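Local coordinates for AlyGC (Glaciecola chathamensis, PDB 5GKD), which cleaves alginate as a lyase of polysaccharide lyase family 6, from a marine bacterium, at residues I263-R268 with H304-A309; G288-N293 with F324-D329. All coordinates share one frame; numbering follows the deposited sequence.

How the interactions relate
Interactions 1 and 2 meet at neighbouring strands of the parallel beta-helix, their centres about 9 Å apart. Probable hydrogen bonds join strands 263-265 and 289-292: V265 N to T290 O at 2.7 Å and I263 N to G288 O at 2.9 Å. The segments alternate along the chain, and 304-309, in the loop between strands 289-292 and 310-317, packs on the end of 263-268, with V306 CG2 3.4 Å from M292 O. Both contacts border the carbonate pocket: interaction 1 supplies R264, which binds the ion, and in interaction 2 the side chain of M292 lies about 6 Å from it.

Interaction 1: I263-R268 with H304-A309; sequences IRVINR and HQVDNA. With CO3 (carbonate ion), chain J.
Beside the carbonate pocket of this parallel beta-helix, N267 and H304 join the chain leaving strand 263-265 to the loop that leads into strand 310-317. The backbone N of N267 donates to H304 O at 3.2 Å. I266 CG2 presses on the same oxygen. The carboxamide of N267 slants across the imidazole, the two planes 50° apart, and its OD1 comes within 3.3 Å of H304 CB. A water at the ring edge, in its plane, lies between the two side chains, hydrogen-bonded to N267 OD1 and to H304 ND1 at 2.6 Å. On the other arm of the carboxamide, ND2 is held by R240 O.

N267 O is gripped several times. It receives a weak bond from D307 N, a proton from a second water that also donates to D307 O, and a nearly straight CA-H...O contact from V306 CA at 3.4 Å. One residue on, R268 CA makes a more bent CA-H...O contact with D307 O, while the R268 and D307 side chains run alongside each other without their charged atoms meeting. D307 OD1 bonds instead to N338. The apolar part of the contact is V265 CG1, anti to the backbone N (chi1 -177°), which packs against V306 CG2 and, at 4.2 Å, against A309 CB.

On strand 263-265 the side chain of R264 heads for the ion. It runs extended through chi1 and chi2, bends at chi3 (61°), and receives the carbonate at the edge of its guanidinium; T238 OG1 holds NE. R240 and Y303 also hydrogen-bond the carbonate. The ion probably came from the crystallisation liquor, and it sits in a pocket that E214, R240, R264 and Y303 line. R264 NH2 reaches carbonate O1 at 2.7 Å, and NH1 makes a weak 3.5 Å bond to O2.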
# COMPACT_ATOMS: atom_id res chain seq x y z
N ILE A 263 -26.61 -25.89 5.64
CA ILE A 263 -26.57 -25.85 7.10
C ILE A 263 -25.36 -26.67 7.53
O ILE A 263 -25.18 -27.80 7.05
CB ILE A 263 -27.87 -26.38 7.73
CG1 ILE A 263 -29.05 -25.46 7.42
CG2 ILE A 263 -27.73 -26.53 9.25
CD1 ILE A 263 -30.41 -26.12 7.71
N ARG A 264 -24.53 -26.10 8.40
CA ARG A 264 -23.30 -26.74 8.88
C ARG A 264 -23.41 -26.95 10.39
O ARG A 264 -23.56 -25.98 11.15
CB ARG A 264 -22.06 -25.91 8.55
CG ARG A 264 -20.76 -26.51 9.13
CD ARG A 264 -19.52 -26.04 8.38
NE ARG A 264 -19.35 -24.58 8.45
CZ ARG A 264 -18.22 -23.95 8.78
NH1 ARG A 264 -17.13 -24.63 9.07
NH2 ARG A 264 -18.20 -22.63 8.80
N VAL A 265 -23.30 -28.20 10.81
CA VAL A 265 -23.55 -28.61 12.18
C VAL A 265 -22.21 -28.88 12.85
O VAL A 265 -21.42 -29.69 12.36
CB VAL A 265 -24.44 -29.87 12.23
CG1 VAL A 265 -24.73 -30.23 13.67
CG2 VAL A 265 -25.72 -29.61 11.47
N ILE A 266 -21.99 -28.26 13.98
CA ILE A 266 -20.83 -28.44 14.84
C ILE A 266 -21.38 -28.31 16.24
O ILE A 266 -22.40 -27.79 16.39
CB ILE A 266 -19.75 -27.36 14.62
CG1 ILE A 266 -19.45 -27.15 13.15
CG2 ILE A 266 -18.51 -27.70 15.42
CD1 ILE A 266 -18.77 -25.87 12.82
N ASN A 267 -20.69 -28.79 17.24
CA ASN A 267 -21.09 -28.71 18.63
C ASN A 267 -22.24 -29.62 19.10
O ASN A 267 -22.61 -30.51 18.41
CB ASN A 267 -21.20 -27.25 19.10
CG ASN A 267 -20.22 -26.33 18.39
OD1 ASN A 267 -19.07 -26.37 18.63
ND2 ASN A 267 -20.69 -25.59 17.48
N ARG A 268 -22.76 -29.38 20.28
CA ARG A 268 -23.76 -30.21 20.88
C ARG A 268 -25.18 -29.80 20.90
O ARG A 268 -25.49 -28.69 20.84
CB ARG A 268 -23.38 -30.51 22.33
CG ARG A 268 -21.91 -30.49 22.62
CD ARG A 268 -21.52 -31.30 23.83
NE ARG A 268 -22.18 -30.86 25.03
CZ ARG A 268 -21.79 -29.85 25.77
NH1 ARG A 268 -20.72 -29.16 25.45
NH2 ARG A 268 -22.45 -29.53 26.84
N HIS A 304 -15.74 -28.19 18.15
CA HIS A 304 -16.21 -29.14 19.13
C HIS A 304 -16.99 -30.28 18.48
O HIS A 304 -17.78 -30.06 17.60
CB HIS A 304 -17.00 -28.46 20.22
CG HIS A 304 -16.23 -27.42 20.95
ND1 HIS A 304 -15.90 -26.23 20.38
CD2 HIS A 304 -15.72 -27.39 22.19
CE1 HIS A 304 -15.22 -25.51 21.23
NE2 HIS A 304 -15.09 -26.20 22.34
N GLN A 305 -16.72 -31.49 18.93
CA GLN A 305 -17.31 -32.70 18.37
C GLN A 305 -18.83 -32.60 18.31
O GLN A 305 -19.47 -32.13 19.24
CB GLN A 305 -16.89 -33.89 19.22
CG GLN A 305 -17.50 -35.24 18.84
CD GLN A 305 -17.06 -36.35 19.77
OE1 GLN A 305 -17.10 -36.19 20.99
NE2 GLN A 305 -16.63 -37.48 19.21
N VAL A 306 -19.40 -33.04 17.19
CA VAL A 306 -20.85 -33.12 17.09
C VAL A 306 -21.36 -34.23 18.00
O VAL A 306 -20.93 -35.38 17.91
CB VAL A 306 -21.29 -33.35 15.64
CG1 VAL A 306 -22.76 -33.69 15.60
CG2 VAL A 306 -21.04 -32.12 14.83
N ASP A 307 -22.28 -33.87 18.89
CA ASP A 307 -22.76 -34.75 19.95
C ASP A 307 -24.25 -34.47 20.11
O ASP A 307 -24.63 -33.33 20.38
CB ASP A 307 -22.00 -34.47 21.25
CG ASP A 307 -22.36 -35.41 22.38
OD1 ASP A 307 -23.24 -36.27 22.21
OD2 ASP A 307 -21.72 -35.28 23.45
N ASN A 308 -25.08 -35.49 19.90
CA ASN A 308 -26.53 -35.36 20.05
C ASN A 308 -27.11 -34.31 19.09
O ASN A 308 -27.94 -33.48 19.47
CB ASN A 308 -26.89 -35.04 21.51
CG ASN A 308 -28.37 -35.15 21.79
OD1 ASN A 308 -29.07 -35.94 21.17
ND2 ASN A 308 -28.86 -34.36 22.72
N ALA A 309 -26.66 -34.33 17.85
CA ALA A 309 -27.38 -33.62 16.80
C ALA A 309 -28.67 -34.35 16.45
O ALA A 309 -28.75 -35.58 16.52
CB ALA A 309 -26.52 -33.47 15.55
C CO3 J . -14.89 -21.54 10.40
O1 CO3 J . -16.07 -21.32 9.89
O2 CO3 J . -14.44 -22.73 10.13
O3 CO3 J . -14.26 -20.61 11.16
O HOH W 1 -25.28 -31.40 17.91
O HOH W 2 -16.54 -25.22 18.02

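Interaction 2: G288-N293 with F324-D329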
# COMPACT_ATOMS: atom_id res chain seq x y z
N GLY A 288 -24.43 -28.23 1.16
CA GLY A 288 -25.83 -28.07 1.52
C GLY A 288 -26.12 -28.56 2.92
O GLY A 288 -26.89 -27.94 3.65
N LEU A 289 -25.52 -29.68 3.31
CA LEU A 289 -25.65 -30.16 4.68
C LEU A 289 -24.30 -30.70 5.11
O LEU A 289 -23.72 -31.53 4.41
CB LEU A 289 -26.71 -31.25 4.79
CG LEU A 289 -27.58 -31.42 6.05
CD1 LEU A 289 -28.03 -32.90 6.23
CD2 LEU A 289 -27.00 -30.83 7.33
N THR A 290 -23.80 -30.23 6.25
CA THR A 290 -22.47 -30.59 6.72
C THR A 290 -22.53 -30.95 8.19
O THR A 290 -22.99 -30.15 9.01
CB THR A 290 -21.49 -29.42 6.54
OG1 THR A 290 -21.49 -28.99 5.18
CG2 THR A 290 -20.09 -29.84 6.95
N VAL A 291 -22.02 -32.13 8.54
CA VAL A 291 -21.83 -32.51 9.92
C VAL A 291 -20.33 -32.70 10.11
O VAL A 291 -19.73 -33.64 9.57
CB VAL A 291 -22.60 -33.78 10.30
CG1 VAL A 291 -22.53 -34.02 11.80
CG2 VAL A 291 -24.06 -33.67 9.86
N MET A 292 -19.72 -31.80 10.87
CA MET A 292 -18.27 -31.74 10.95
C MET A 292 -17.69 -32.73 11.97
O MET A 292 -18.35 -33.13 12.93
CB MET A 292 -17.81 -30.33 11.32
CG MET A 292 -17.67 -29.40 10.14
SD MET A 292 -16.72 -27.91 10.53
CE MET A 292 -15.07 -28.58 10.74
N ASN A 293 -16.45 -33.12 11.72
CA ASN A 293 -15.59 -33.65 12.76
C ASN A 293 -15.10 -32.52 13.65
O ASN A 293 -14.94 -31.39 13.19
CB ASN A 293 -14.38 -34.36 12.15
CG ASN A 293 -14.51 -35.88 12.19
OD1 ASN A 293 -15.61 -36.40 12.16
ND2 ASN A 293 -13.39 -36.58 12.33
N PHE A 324 -20.70 -35.84 5.81
CA PHE A 324 -20.63 -36.24 7.20
C PHE A 324 -19.18 -36.42 7.60
O PHE A 324 -18.36 -36.87 6.80
CB PHE A 324 -21.40 -37.54 7.44
CG PHE A 324 -22.86 -37.47 7.08
CD1 PHE A 324 -23.75 -36.73 7.85
CD2 PHE A 324 -23.36 -38.19 6.02
CE1 PHE A 324 -25.10 -36.69 7.54
CE2 PHE A 324 -24.72 -38.16 5.71
CZ PHE A 324 -25.58 -37.41 6.47
N ALA A 325 -18.87 -36.05 8.85
CA ALA A 325 -17.51 -36.03 9.36
C ALA A 325 -16.59 -35.14 8.52
O ALA A 325 -15.39 -35.38 8.43
CB ALA A 325 -16.95 -37.45 9.48
N ALA A 326 -17.15 -34.10 7.91
CA ALA A 326 -16.36 -33.19 7.10
C ALA A 326 -15.28 -32.49 7.92
O ALA A 326 -15.47 -32.16 9.09
CB ALA A 326 -17.26 -32.14 6.45
N GLY A 327 -14.13 -32.27 7.31
CA GLY A 327 -12.99 -31.74 8.02
C GLY A 327 -12.16 -32.78 8.75
O GLY A 327 -11.21 -32.41 9.45
N SER A 328 -12.48 -34.06 8.61
CA SER A 328 -11.74 -35.09 9.33
C SER A 328 -10.27 -35.06 8.92
O SER A 328 -9.95 -35.07 7.72
CB SER A 328 -12.32 -36.47 9.05
OG SER A 328 -11.52 -37.48 9.63
N ASP A 329 -9.39 -35.01 9.90
CA ASP A 329 -7.95 -35.07 9.66
C ASP A 329 -7.28 -35.34 11.00
O ASP A 329 -7.93 -35.72 11.98
CB ASP A 329 -7.42 -33.80 8.97
CG ASP A 329 -7.77 -32.52 9.71
OD1 ASP A 329 -7.86 -32.50 10.95
OD2 ASP A 329 -7.98 -31.50 9.03
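The F324 ring meets V291 at its edge: V291 CG2 lies near the ring plane, 3.7 Å from CD1 and only slightly farther from CE1. F366, outside the two segments, adds an edge-to-face contact with the same ring. The other flat group is the carboxamide of N293, laid along the turn that follows F324. Its OD1 comes within 3.2 Å of A325 CB, and its ND2 lies beside S328 CB at 3.5 Å. That nitrogen donates to R332 O and D359 OD2, and S328 OG also bonds to D359 OD2, so one carboxylate oxygen ties both side chains together.

Between these groups the backbones pair in parallel. A326 N donates to V291 O at 3.1 Å, and N293 N to A326 O at 3.0 Å. The pairing slips by one residue after V291, a beta bulge that takes up A325. V291 and F324 project to one face. On the other, T290 CG2, which lies anti to the backbone N, packs 3.7 Å from A326 CB, and M292 bends at chi3 (70°) so that its CE lies by A326 O. G327 is the third residue of a type II turn from A325 to S328.

Parallel strands stacked rung on rung, with the chain turning a corner between faces at F324 and A325, belong to a parallel beta-helix, the fold of the pectate lyase-like clan.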